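PDB 4OPC: digeranylgeranylglycerophospholipid reductase from Sulfolobus acidocaldarius, which reduces the double bonds of the geranylgeranyl chains of archaeal membrane lipid precursors to saturated phytanyl chains, using one bound FAD per subunit. Local coordinates for residues Ala186-Leu192 and Lys261-Gly267; Tyr216-Phe220 and Leu250-Asp256; Tyr132-Ala136 and Thr148-Val154. One frame throughout, in Å; residues are numbered along the deposited sequence. Where two conformers were deposited one is given.

Interaction 1 (Ala186-Leu192 and Lys261-Gly267). With FDA (dihydroflavine-adenine dinucleotide), chain B.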
# COMPACT_ATOMS: atom_id res chain seq x y z
N ALA A 186 0.28 7.32 10.02
CA ALA A 186 -0.84 6.60 10.61
C ALA A 186 -0.39 5.93 11.90
O ALA A 186 0.78 5.57 12.06
CB ALA A 186 -1.40 5.59 9.63
N TYR A 187 -1.31 5.79 12.85
CA TYR A 187 -1.00 5.30 14.18
C TYR A 187 -2.16 4.46 14.65
O TYR A 187 -3.32 4.81 14.38
CB TYR A 187 -0.83 6.48 15.14
CG TYR A 187 -0.68 6.07 16.58
CD1 TYR A 187 0.55 5.64 17.07
CD2 TYR A 187 -1.76 6.07 17.45
CE1 TYR A 187 0.69 5.25 18.37
CE2 TYR A 187 -1.63 5.67 18.75
CZ TYR A 187 -0.40 5.26 19.21
OH TYR A 187 -0.21 4.85 20.52
N ARG A 188 -1.89 3.36 15.34
CA ARG A 188 -2.96 2.53 15.85
C ARG A 188 -2.60 1.86 17.17
O ARG A 188 -1.42 1.65 17.49
CB ARG A 188 -3.36 1.45 14.83
CG ARG A 188 -2.30 0.37 14.55
CD ARG A 188 -2.39 -0.81 15.55
NE ARG A 188 -1.48 -1.91 15.27
CZ ARG A 188 -0.19 -1.92 15.59
NH1 ARG A 188 0.35 -0.87 16.20
NH2 ARG A 188 0.56 -2.98 15.32
N GLU A 189 -3.64 1.47 17.90
CA GLU A 189 -3.51 0.60 19.06
C GLU A 189 -4.45 -0.58 18.94
O GLU A 189 -5.46 -0.51 18.25
CB GLU A 189 -3.78 1.37 20.37
CG GLU A 189 -2.93 2.62 20.48
CD GLU A 189 -3.13 3.39 21.77
OE1 GLU A 189 -4.18 3.22 22.43
OE2 GLU A 189 -2.22 4.17 22.11
N VAL A 190 -4.10 -1.70 19.57
CA VAL A 190 -5.05 -2.79 19.72
C VAL A 190 -5.44 -2.86 21.19
O VAL A 190 -4.58 -2.97 22.06
CB VAL A 190 -4.49 -4.13 19.22
CG1 VAL A 190 -5.43 -5.27 19.59
CG2 VAL A 190 -4.28 -4.08 17.72
N LEU A 191 -6.75 -2.79 21.45
CA LEU A 191 -7.27 -2.75 22.81
C LEU A 191 -8.42 -3.73 23.00
O LEU A 191 -9.14 -4.05 22.05
CB LEU A 191 -7.78 -1.34 23.12
CG LEU A 191 -6.73 -0.22 23.12
CD1 LEU A 191 -7.26 0.98 22.36
CD2 LEU A 191 -6.37 0.16 24.54
N LEU A 192 -8.58 -4.21 24.23
CA LEU A 192 -9.77 -4.96 24.61
C LEU A 192 -10.93 -3.99 24.85
O LEU A 192 -10.70 -2.82 25.18
CB LEU A 192 -9.52 -5.77 25.88
CG LEU A 192 -8.34 -6.74 25.79
CD1 LEU A 192 -8.21 -7.59 27.05
CD2 LEU A 192 -8.47 -7.62 24.56
N LYS A 261 -5.96 -2.06 29.06
CA LYS A 261 -5.69 -3.36 28.44
C LYS A 261 -5.29 -3.23 26.98
O LYS A 261 -5.99 -3.65 26.05
CB LYS A 261 -6.86 -4.32 28.63
CG LYS A 261 -7.15 -4.62 30.10
CD LYS A 261 -5.87 -4.98 30.86
CE LYS A 261 -6.15 -5.35 32.31
NZ LYS A 261 -6.68 -4.23 33.13
N LEU A 262 -4.13 -2.64 26.79
CA LEU A 262 -3.56 -2.45 25.47
C LEU A 262 -2.65 -3.64 25.08
O LEU A 262 -1.85 -4.11 25.90
CB LEU A 262 -2.80 -1.13 25.46
CG LEU A 262 -2.17 -0.66 24.16
CD1 LEU A 262 -2.25 0.86 24.09
CD2 LEU A 262 -0.73 -1.13 24.08
N LEU A 263 -2.79 -4.13 23.85
CA LEU A 263 -1.97 -5.25 23.37
C LEU A 263 -0.80 -4.81 22.49
O LEU A 263 0.23 -5.47 22.45
CB LEU A 263 -2.82 -6.29 22.62
CG LEU A 263 -3.77 -7.22 23.39
CD1 LEU A 263 -5.07 -6.55 23.72
CD2 LEU A 263 -4.01 -8.49 22.59
N VAL A 264 -0.98 -3.71 21.77
CA VAL A 264 0.07 -3.19 20.90
C VAL A 264 -0.21 -1.72 20.57
O VAL A 264 -1.36 -1.29 20.60
CB VAL A 264 0.17 -4.02 19.59
CG1 VAL A 264 -0.89 -3.60 18.60
CG2 VAL A 264 1.56 -3.91 18.96
N LYS A 265 0.83 -0.96 20.27
CA LYS A 265 0.68 0.44 19.88
C LYS A 265 1.85 0.88 19.01
O LYS A 265 2.99 0.43 19.19
CB LYS A 265 0.59 1.32 21.13
CG LYS A 265 1.83 1.26 21.99
CD LYS A 265 1.64 1.91 23.35
CE LYS A 265 1.34 3.38 23.22
NZ LYS A 265 1.40 4.05 24.57
N GLY A 266 1.56 1.75 18.04
CA GLY A 266 2.61 2.24 17.18
C GLY A 266 2.11 2.84 15.89
O GLY A 266 0.97 2.61 15.50
N GLY A 267 2.99 3.57 15.23
CA GLY A 267 2.67 4.23 13.98
C GLY A 267 3.79 4.10 12.97
O GLY A 267 4.89 3.68 13.28
PA FDA B . 7.04 -3.46 5.43
O1A FDA B . 7.41 -2.14 5.98
O2A FDA B . 5.92 -4.23 6.12
O5B FDA B . 8.32 -4.39 5.42
C5B FDA B . 9.61 -3.86 5.05
C4B FDA B . 10.65 -4.75 5.68
O4B FDA B . 11.96 -4.38 5.19
C3B FDA B . 10.73 -4.68 7.21
O3B FDA B . 10.49 -5.96 7.80
C2B FDA B . 12.13 -4.10 7.49
O2B FDA B . 12.71 -4.62 8.67
C1B FDA B . 12.89 -4.52 6.25
N9A FDA B . 14.05 -3.71 5.87
C8A FDA B . 14.06 -2.37 5.57
N7A FDA B . 15.23 -1.93 5.18
C5A FDA B . 16.04 -3.05 5.22
C6A FDA B . 17.39 -3.26 4.87
N6A FDA B . 18.18 -2.32 4.35
N1A FDA B . 17.87 -4.52 4.97
C2A FDA B . 17.07 -5.48 5.45
N3A FDA B . 15.78 -5.41 5.77
C4A FDA B . 15.31 -4.17 5.60
N1 FDA B . -2.66 -2.06 4.61
C2 FDA B . -3.67 -2.99 4.50
O2 FDA B . -3.74 -3.76 3.55
N3 FDA B . -4.58 -3.03 5.52
C4 FDA B . -4.67 -2.18 6.60
O4 FDA B . -5.46 -2.42 7.51
C4X FDA B . -3.64 -1.21 6.63
N5 FDA B . -3.60 -0.33 7.67
C5X FDA B . -2.45 0.40 7.91
C6 FDA B . -2.29 1.09 9.11
C7 FDA B . -1.11 1.75 9.42
C7M FDA B . -0.95 2.36 10.78
C8 FDA B . -0.07 1.77 8.48
C8M FDA B . 1.25 2.43 8.81
C9 FDA B . -0.24 1.11 7.26
C9A FDA B . -1.40 0.40 6.98
N10 FDA B . -1.59 -0.32 5.78
C10 FDA B . -2.64 -1.20 5.67
C1' FDA B . -0.51 -0.40 4.75
C2' FDA B . 0.29 -1.71 4.91
O2' FDA B . 0.61 -1.94 6.29
C3' FDA B . 1.59 -1.64 4.11
O3' FDA B . 1.28 -1.17 2.81
C4' FDA B . 2.32 -2.98 3.93
O4' FDA B . 2.46 -3.67 5.17
C5' FDA B . 3.68 -2.78 3.30
O5' FDA B . 4.39 -4.03 3.24
P FDA B . 5.91 -4.06 2.77
O1P FDA B . 6.32 -5.47 2.80
O2P FDA B . 6.11 -3.28 1.48
O3P FDA B . 6.69 -3.21 3.87
O HOH W 1 3.11 -1.33 16.82
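R188 lays the flat of its guanidinium over V264: CG1 of the valine stands 3.5 Å from CZ, above the middle of the plane. The arginine reaches this place by a bend at chi2 (87°), which folds its chain back toward the neighbouring strand. Water 1 meets the group at its edge, accepting from NH1 at 2.9 Å and giving a weak bond to the carbonyl of K265. V190 continues this face, its CG2 3.5 Å from the same V264 CG1.

The other face of the sheet carries Y187, E189, K265 and L262. Y187 and K265 run side by side in the same direction, the phenol OH 3.4 Å from K265 CE. That hydroxyl also donates to E189 OE2 (2.7 Å), which receives it on the anti lone pair, in the plane of the ring. L262 crosses E189 at about a right angle and sets CD1 3.5 Å from the carboxylate carbon CD. Helix 242-253 packs on this face, and its Y246 hydroxyl bonds E189 OE1.

Beneath the side chains two antiparallel strands of the catalytic domain are laced together, R188 pairing with G266 through both backbone bonds. G267 lies opposite Y187, its CA close against the carbonyl O of A186. At the cofactor end A186 CB touches the flavin methyl C7M at 3.5 Å.

With both carboxylate oxygens of E189 bonded to tyrosine hydroxyls and K265 NZ lying 4.4 Å from OE2, beyond a salt bridge, the buried acid is probably stabilised by hydrogen bonds more than by ion pairing.

Interaction 2 (Tyr216-Phe220 and Leu250-Asp256). With PGT ((1S)-2-{[{[(2R)-2,3-dihydroxypropyl]oxy}(hydroxy)phosphoryl]oxy}-1-[(palmitoyloxy)methyl]ethyl stearate), chain C.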
# COMPACT_ATOMS: atom_id res chain seq x y z
N TYR A 216 -8.39 9.28 7.73
CA TYR A 216 -9.60 8.87 8.41
C TYR A 216 -9.26 8.16 9.71
O TYR A 216 -8.11 7.79 9.93
CB TYR A 216 -10.50 8.00 7.53
CG TYR A 216 -9.93 6.71 6.96
CD1 TYR A 216 -9.76 5.58 7.76
CD2 TYR A 216 -9.64 6.59 5.60
CE1 TYR A 216 -9.29 4.38 7.24
CE2 TYR A 216 -9.17 5.39 5.07
CZ TYR A 216 -9.00 4.29 5.89
OH TYR A 216 -8.55 3.09 5.39
N TRP A 217 -10.26 8.02 10.57
CA TRP A 217 -10.19 7.18 11.75
C TRP A 217 -10.76 5.82 11.41
O TRP A 217 -11.63 5.69 10.53
CB TRP A 217 -11.01 7.78 12.89
CG TRP A 217 -10.27 8.73 13.78
CD1 TRP A 217 -10.08 10.07 13.57
CD2 TRP A 217 -9.65 8.42 15.03
NE1 TRP A 217 -9.37 10.61 14.62
CE2 TRP A 217 -9.09 9.61 15.53
CE3 TRP A 217 -9.51 7.25 15.78
CZ2 TRP A 217 -8.41 9.67 16.74
CZ3 TRP A 217 -8.84 7.31 16.98
CH2 TRP A 217 -8.31 8.51 17.46
N TRP A 218 -10.30 4.79 12.12
CA TRP A 218 -10.87 3.47 11.91
C TRP A 218 -11.02 2.68 13.19
O TRP A 218 -10.35 2.95 14.19
CB TRP A 218 -10.05 2.67 10.90
CG TRP A 218 -8.72 2.17 11.38
CD1 TRP A 218 -8.48 1.04 12.11
CD2 TRP A 218 -7.43 2.75 11.10
NE1 TRP A 218 -7.13 0.89 12.33
CE2 TRP A 218 -6.46 1.92 11.72
CE3 TRP A 218 -7.01 3.89 10.41
CZ2 TRP A 218 -5.10 2.20 11.64
CZ3 TRP A 218 -5.66 4.17 10.35
CH2 TRP A 218 -4.72 3.32 10.95
N TYR A 219 -11.89 1.68 13.13
CA TYR A 219 -12.20 0.79 14.24
C TYR A 219 -12.39 -0.57 13.58
O TYR A 219 -13.45 -0.84 13.00
CB TYR A 219 -13.46 1.32 14.95
CG TYR A 219 -13.97 0.54 16.15
CD1 TYR A 219 -14.73 -0.61 15.98
CD2 TYR A 219 -13.77 1.02 17.44
CE1 TYR A 219 -15.24 -1.29 17.07
CE2 TYR A 219 -14.28 0.34 18.54
CZ TYR A 219 -15.02 -0.82 18.34
OH TYR A 219 -15.55 -1.52 19.41
N PHE A 220 -11.35 -1.40 13.62
CA PHE A 220 -11.32 -2.67 12.91
C PHE A 220 -11.40 -3.80 13.95
O PHE A 220 -10.40 -4.10 14.61
CB PHE A 220 -10.01 -2.82 12.12
CG PHE A 220 -9.90 -1.95 10.88
CD1 PHE A 220 -10.93 -1.13 10.45
CD2 PHE A 220 -8.73 -2.00 10.14
CE1 PHE A 220 -10.78 -0.36 9.30
CE2 PHE A 220 -8.58 -1.24 9.00
CZ PHE A 220 -9.61 -0.42 8.57
N LEU A 250 -9.84 9.77 20.52
CA LEU A 250 -10.11 8.34 20.69
C LEU A 250 -11.52 8.04 21.22
O LEU A 250 -12.21 7.16 20.70
CB LEU A 250 -9.06 7.69 21.60
CG LEU A 250 -9.30 6.20 21.91
CD1 LEU A 250 -9.27 5.39 20.63
CD2 LEU A 250 -8.30 5.65 22.92
N ASP A 251 -11.95 8.79 22.22
CA ASP A 251 -13.26 8.55 22.85
C ASP A 251 -14.44 8.72 21.89
O ASP A 251 -15.50 8.11 22.09
CB ASP A 251 -13.46 9.47 24.06
CG ASP A 251 -12.57 9.11 25.23
OD1 ASP A 251 -11.95 8.03 25.22
OD2 ASP A 251 -12.51 9.92 26.19
N LYS A 252 -14.28 9.54 20.86
CA LYS A 252 -15.31 9.73 19.86
C LYS A 252 -15.55 8.44 19.09
O LYS A 252 -16.69 8.10 18.78
CB LYS A 252 -14.89 10.85 18.90
CG LYS A 252 -16.01 11.45 18.07
CD LYS A 252 -15.48 12.65 17.29
CE LYS A 252 -16.60 13.39 16.58
NZ LYS A 252 -17.43 12.49 15.72
N TYR A 253 -14.47 7.71 18.82
CA TYR A 253 -14.55 6.56 17.92
C TYR A 253 -14.48 5.21 18.64
O TYR A 253 -14.88 4.19 18.08
CB TYR A 253 -13.45 6.66 16.86
CG TYR A 253 -13.54 7.97 16.14
CD1 TYR A 253 -14.59 8.23 15.27
CD2 TYR A 253 -12.60 8.97 16.36
CE1 TYR A 253 -14.70 9.45 14.63
CE2 TYR A 253 -12.70 10.20 15.72
CZ TYR A 253 -13.75 10.42 14.85
OH TYR A 253 -13.87 11.63 14.21
N ALA A 254 -13.97 5.22 19.86
CA ALA A 254 -13.84 4.00 20.64
C ALA A 254 -14.14 4.28 22.11
O ALA A 254 -13.26 4.16 22.96
CB ALA A 254 -12.43 3.42 20.49
N PRO A 255 -15.39 4.65 22.41
CA PRO A 255 -15.74 4.94 23.81
C PRO A 255 -15.72 3.67 24.66
O PRO A 255 -15.68 3.76 25.88
CB PRO A 255 -17.17 5.47 23.70
CG PRO A 255 -17.71 4.86 22.46
CD PRO A 255 -16.55 4.80 21.51
N ASP A 256 -15.71 2.51 24.00
CA ASP A 256 -15.85 1.22 24.66
C ASP A 256 -14.54 0.54 25.06
O ASP A 256 -14.57 -0.49 25.73
CB ASP A 256 -16.65 0.26 23.77
CG ASP A 256 -16.06 0.12 22.37
OD1 ASP A 256 -15.62 1.13 21.78
OD2 ASP A 256 -16.05 -1.01 21.85
C48 PGT C . -7.84 9.80 2.02
C47 PGT C . -6.52 9.29 1.47
C46 PGT C . -5.68 8.76 2.61
C45 PGT C . -6.46 7.68 3.35
C44 PGT C . -5.51 6.71 4.03
C43 PGT C . -5.50 6.96 5.52
C42 PGT C . -4.42 6.09 6.14
C41 PGT C . -4.86 4.66 6.00
C40 PGT C . -4.26 3.82 7.10
C39 PGT C . -5.21 2.67 7.36
C38 PGT C . -5.43 1.90 6.08
C37 PGT C . -6.51 0.87 6.31
C36 PGT C . -6.64 0.04 5.06
C35 PGT C . -7.91 -0.77 5.09
C34 PGT C . -7.97 -1.63 3.84
C33 PGT C . -9.35 -2.22 3.63
C32 PGT C . -9.26 -3.63 3.07
C31 PGT C . -9.02 -3.64 1.57
O31 PGT C . -8.08 -4.28 1.14
O2 PGT C . -9.85 -2.93 0.67
C2 PGT C . -10.83 -3.68 -0.03
C1 PGT C . -10.28 -4.40 -1.24
O3P PGT C . -8.87 -4.51 -1.34
P PGT C . -8.15 -3.81 -2.57
O1P PGT C . -8.85 -2.47 -2.72
O2P PGT C . -6.67 -3.60 -2.31
O4P PGT C . -8.31 -4.62 -3.93
C4 PGT C . -9.25 -5.66 -4.10
C5 PGT C . -9.26 -6.16 -5.52
O5 PGT C . -8.96 -7.54 -5.54
C6 PGT C . -8.24 -5.40 -6.33
O6 PGT C . -7.13 -6.22 -6.64
C3 PGT C . -11.92 -2.78 -0.61
O3 PGT C . -12.69 -2.14 0.38
C11 PGT C . -13.12 -0.86 -0.03
O11 PGT C . -13.56 -0.69 -1.15
C12 PGT C . -13.02 0.31 0.93
C13 PGT C . -13.93 1.44 0.49
C14 PGT C . -13.78 2.60 1.46
C15 PGT C . -12.83 3.63 0.89
C16 PGT C . -12.79 4.85 1.79
C17 PGT C . -13.00 6.08 0.95
C18 PGT C . -13.29 7.28 1.82
C19 PGT C . -13.79 8.43 0.97
C20 PGT C . -15.20 8.15 0.48
C21 PGT C . -16.13 9.25 0.94
C22 PGT C . -17.23 9.47 -0.08
C23 PGT C . -17.74 10.89 0.07
C24 PGT C . -18.64 11.25 -1.10
C25 PGT C . -18.16 12.53 -1.75
C26 PGT C . -17.95 12.30 -3.23
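Strand 216-221 forms part of the wall of the lipid pocket in the catalytic domain, and its alternation divides the work: Y216, W218 and F220 face the bound lipid, while W217 and Y219 turn back against the end of helix 242-253 and the loop after it. On the lipid side, W218 CZ3 comes within 3.4 Å of PGT C39, with the acyl chain over the face of the indole. Y216 also offers a ring face to the chain.

On the back side W217 and Y253 form an offset stack. The five-membered ring of the indole lies over the phenol with centroids 4.1 Å apart and planes at 26°, and W217 CB sits almost on the normal of the Y253 ring, a CH-pi contact. The six-membered ring of the indole reaches on to L250, W217 CH2 lying 3.6 Å from L250 N. T211 holds the polar ends of both rings: its carbonyl takes W217 NE1 and its OG1 bonds Y253 OH.

Y219, on the same side as W217, has CG anti to the backbone N (chi1 180°), which carries the hydroxyl out to D256. The two side chains approach from opposite directions; Y219 OH donates to D256 OD2 at 2.5 Å, and OD2 receives it on its syn lone pair. OD2 lies in the ring plane at its edge, and the carboxylate is turned 29° from that plane, nearly coplanar. Nearer the strand, Y219 CD2 passes 3.4 Å from the carbonyl O of Y253, and A254 CB lies at the ring edge.

The stack and the short phenol-carboxylate bond thus fix the two aromatics on the helix side of a strand whose other face lines the lipid pocket. A bond this short is consistent with a charge-assisted hydrogen bond to an ionised aspartate.

Interaction 3 (Tyr132-Ala136 and Thr148-Val154); sequences YVKGA and TVYSKVV
Three backbone hydrogen bonds tie A136 and K134 to the returning strand of a beta hairpin made by strands 132-140 and 145-150. A136 and V149 form an antiparallel hydrogen-bonded pair, A136 N giving to V149 O and V149 N to A136 O, each at 2.9 Å. The third bond, from S151 N to K134 O, is equally short and nearly straight at hydrogen (167°), yet the donor stands well above the carbonyl plane instead of on a lone pair. K134 O is also approached by Y150 CA at 3.3 Å.

Past this point the strands part, and water 2 bridges the gap by donating to V133 O at 2.9 Å and to K152 O at 2.8 Å.

G135 lies across from Y150 in the non-hydrogen-bonded pair, its CA only 3.2 Å from V149 O in a CA-H...O contact. S151 brings OG up beside this glycine, having turned it between its own N and carbonyl carbon (chi1 56°). Over Y150, T148 CG2 covers one ring face. K134 NZ forms a salt bridge with E129 on the neighbouring strand 121-129.

The chain then enters strand 153-156, which belongs to the mostly parallel sheet of the Rossmann-type FAD-binding domain, so the contact sits where the hairpin hands over to that sheet. From strand 9-12 of the same sheet, L10 packs on A136 and S151, and I12 on V154. V154 meets V133 at about a right angle, and V133 CG1 rests 3.6 Å from V154 CG2.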
# COMPACT_ATOMS: atom_id res chain seq x y z
N TYR A 132 24.56 -1.49 -13.48
CA TYR A 132 23.69 -2.53 -12.96
C TYR A 132 23.79 -2.67 -11.46
O TYR A 132 24.88 -2.60 -10.88
CB TYR A 132 24.08 -3.89 -13.54
CG TYR A 132 23.47 -4.21 -14.87
CD1 TYR A 132 23.86 -3.54 -16.01
CD2 TYR A 132 22.51 -5.22 -14.99
CE1 TYR A 132 23.31 -3.84 -17.25
CE2 TYR A 132 21.96 -5.53 -16.21
CZ TYR A 132 22.36 -4.84 -17.34
OH TYR A 132 21.82 -5.14 -18.58
N VAL A 133 22.66 -2.91 -10.82
CA VAL A 133 22.69 -3.44 -9.47
C VAL A 133 23.15 -4.89 -9.57
O VAL A 133 22.62 -5.67 -10.37
CB VAL A 133 21.30 -3.39 -8.82
CG1 VAL A 133 21.32 -4.12 -7.47
CG2 VAL A 133 20.85 -1.94 -8.65
N LYS A 134 24.15 -5.25 -8.77
CA LYS A 134 24.75 -6.58 -8.85
C LYS A 134 24.71 -7.34 -7.53
O LYS A 134 25.26 -8.43 -7.42
CB LYS A 134 26.18 -6.49 -9.38
CG LYS A 134 26.24 -5.98 -10.82
CD LYS A 134 27.47 -6.48 -11.54
CE LYS A 134 27.46 -6.09 -13.01
NZ LYS A 134 28.71 -6.53 -13.69
N GLY A 135 24.05 -6.76 -6.53
CA GLY A 135 23.94 -7.38 -5.22
C GLY A 135 24.03 -6.35 -4.12
O GLY A 135 23.65 -5.19 -4.31
N ALA A 136 24.51 -6.77 -2.95
CA ALA A 136 24.52 -5.89 -1.78
C ALA A 136 25.61 -6.28 -0.80
O ALA A 136 26.01 -7.44 -0.73
CB ALA A 136 23.19 -5.95 -1.09
N THR A 148 29.43 -9.85 1.32
CA THR A 148 29.03 -9.38 0.01
C THR A 148 28.27 -10.48 -0.71
O THR A 148 28.78 -11.59 -0.89
CB THR A 148 30.26 -8.98 -0.81
OG1 THR A 148 30.75 -7.72 -0.34
CG2 THR A 148 29.91 -8.87 -2.28
N VAL A 149 27.04 -10.17 -1.09
CA VAL A 149 26.21 -11.12 -1.82
C VAL A 149 25.97 -10.61 -3.22
O VAL A 149 25.43 -9.51 -3.42
CB VAL A 149 24.87 -11.37 -1.09
CG1 VAL A 149 23.88 -12.08 -2.00
CG2 VAL A 149 25.12 -12.16 0.20
N TYR A 150 26.36 -11.40 -4.21
CA TYR A 150 26.10 -11.07 -5.60
C TYR A 150 24.81 -11.73 -6.03
O TYR A 150 24.50 -12.84 -5.61
CB TYR A 150 27.25 -11.53 -6.49
CG TYR A 150 28.55 -10.83 -6.19
CD1 TYR A 150 28.74 -9.50 -6.54
CD2 TYR A 150 29.58 -11.48 -5.53
CE1 TYR A 150 29.92 -8.85 -6.26
CE2 TYR A 150 30.77 -10.84 -5.25
CZ TYR A 150 30.93 -9.52 -5.61
OH TYR A 150 32.11 -8.86 -5.34
N SER A 151 24.04 -11.03 -6.85
CA SER A 151 22.78 -11.55 -7.35
C SER A 151 22.54 -11.05 -8.76
O SER A 151 23.06 -10.00 -9.15
CB SER A 151 21.62 -11.10 -6.44
OG SER A 151 21.57 -9.68 -6.29
N LYS A 152 21.76 -11.80 -9.54
CA LYS A 152 21.32 -11.29 -10.84
C LYS A 152 20.25 -10.21 -10.69
O LYS A 152 20.18 -9.28 -11.49
CB LYS A 152 20.79 -12.42 -11.74
CG LYS A 152 21.79 -13.50 -12.06
CD LYS A 152 23.16 -12.93 -12.45
CE LYS A 152 23.15 -12.25 -13.81
NZ LYS A 152 24.51 -11.75 -14.17
N VAL A 153 19.37 -10.37 -9.70
CA VAL A 153 18.32 -9.39 -9.43
C VAL A 153 18.19 -9.19 -7.92
O VAL A 153 18.19 -10.16 -7.15
CB VAL A 153 16.94 -9.84 -9.98
CG1 VAL A 153 15.91 -8.72 -9.85
CG2 VAL A 153 17.03 -10.29 -11.42
N VAL A 154 18.11 -7.93 -7.51
CA VAL A 154 17.75 -7.56 -6.16
C VAL A 154 16.27 -7.20 -6.17
O VAL A 154 15.81 -6.44 -7.04
CB VAL A 154 18.56 -6.35 -5.66
CG1 VAL A 154 17.96 -5.78 -4.38
CG2 VAL A 154 20.01 -6.74 -5.40
O HOH W 2 22.46 -7.84 -12.23

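In the fold
From the N terminus, interaction 3 closes first: the hairpin of strands 132-140 and 145-150 brings its two segments together across only 11 residues, and the chain runs on into strand 153-156 of the Rossmann-type sheet. Next comes strand 183-193, where interaction 1 opens a loop of 68 residues that closes on strand 261-271, at the edge of the eight-stranded sheet. Interaction 2 falls wholly within that loop, joining strand 216-221 of the same sheet to the end of helix 242-253. The two touch, W218 packing on R188. Interaction 3 lies apart, its centre about 38 Å from that of interaction 1 and 45 Å from that of interaction 2.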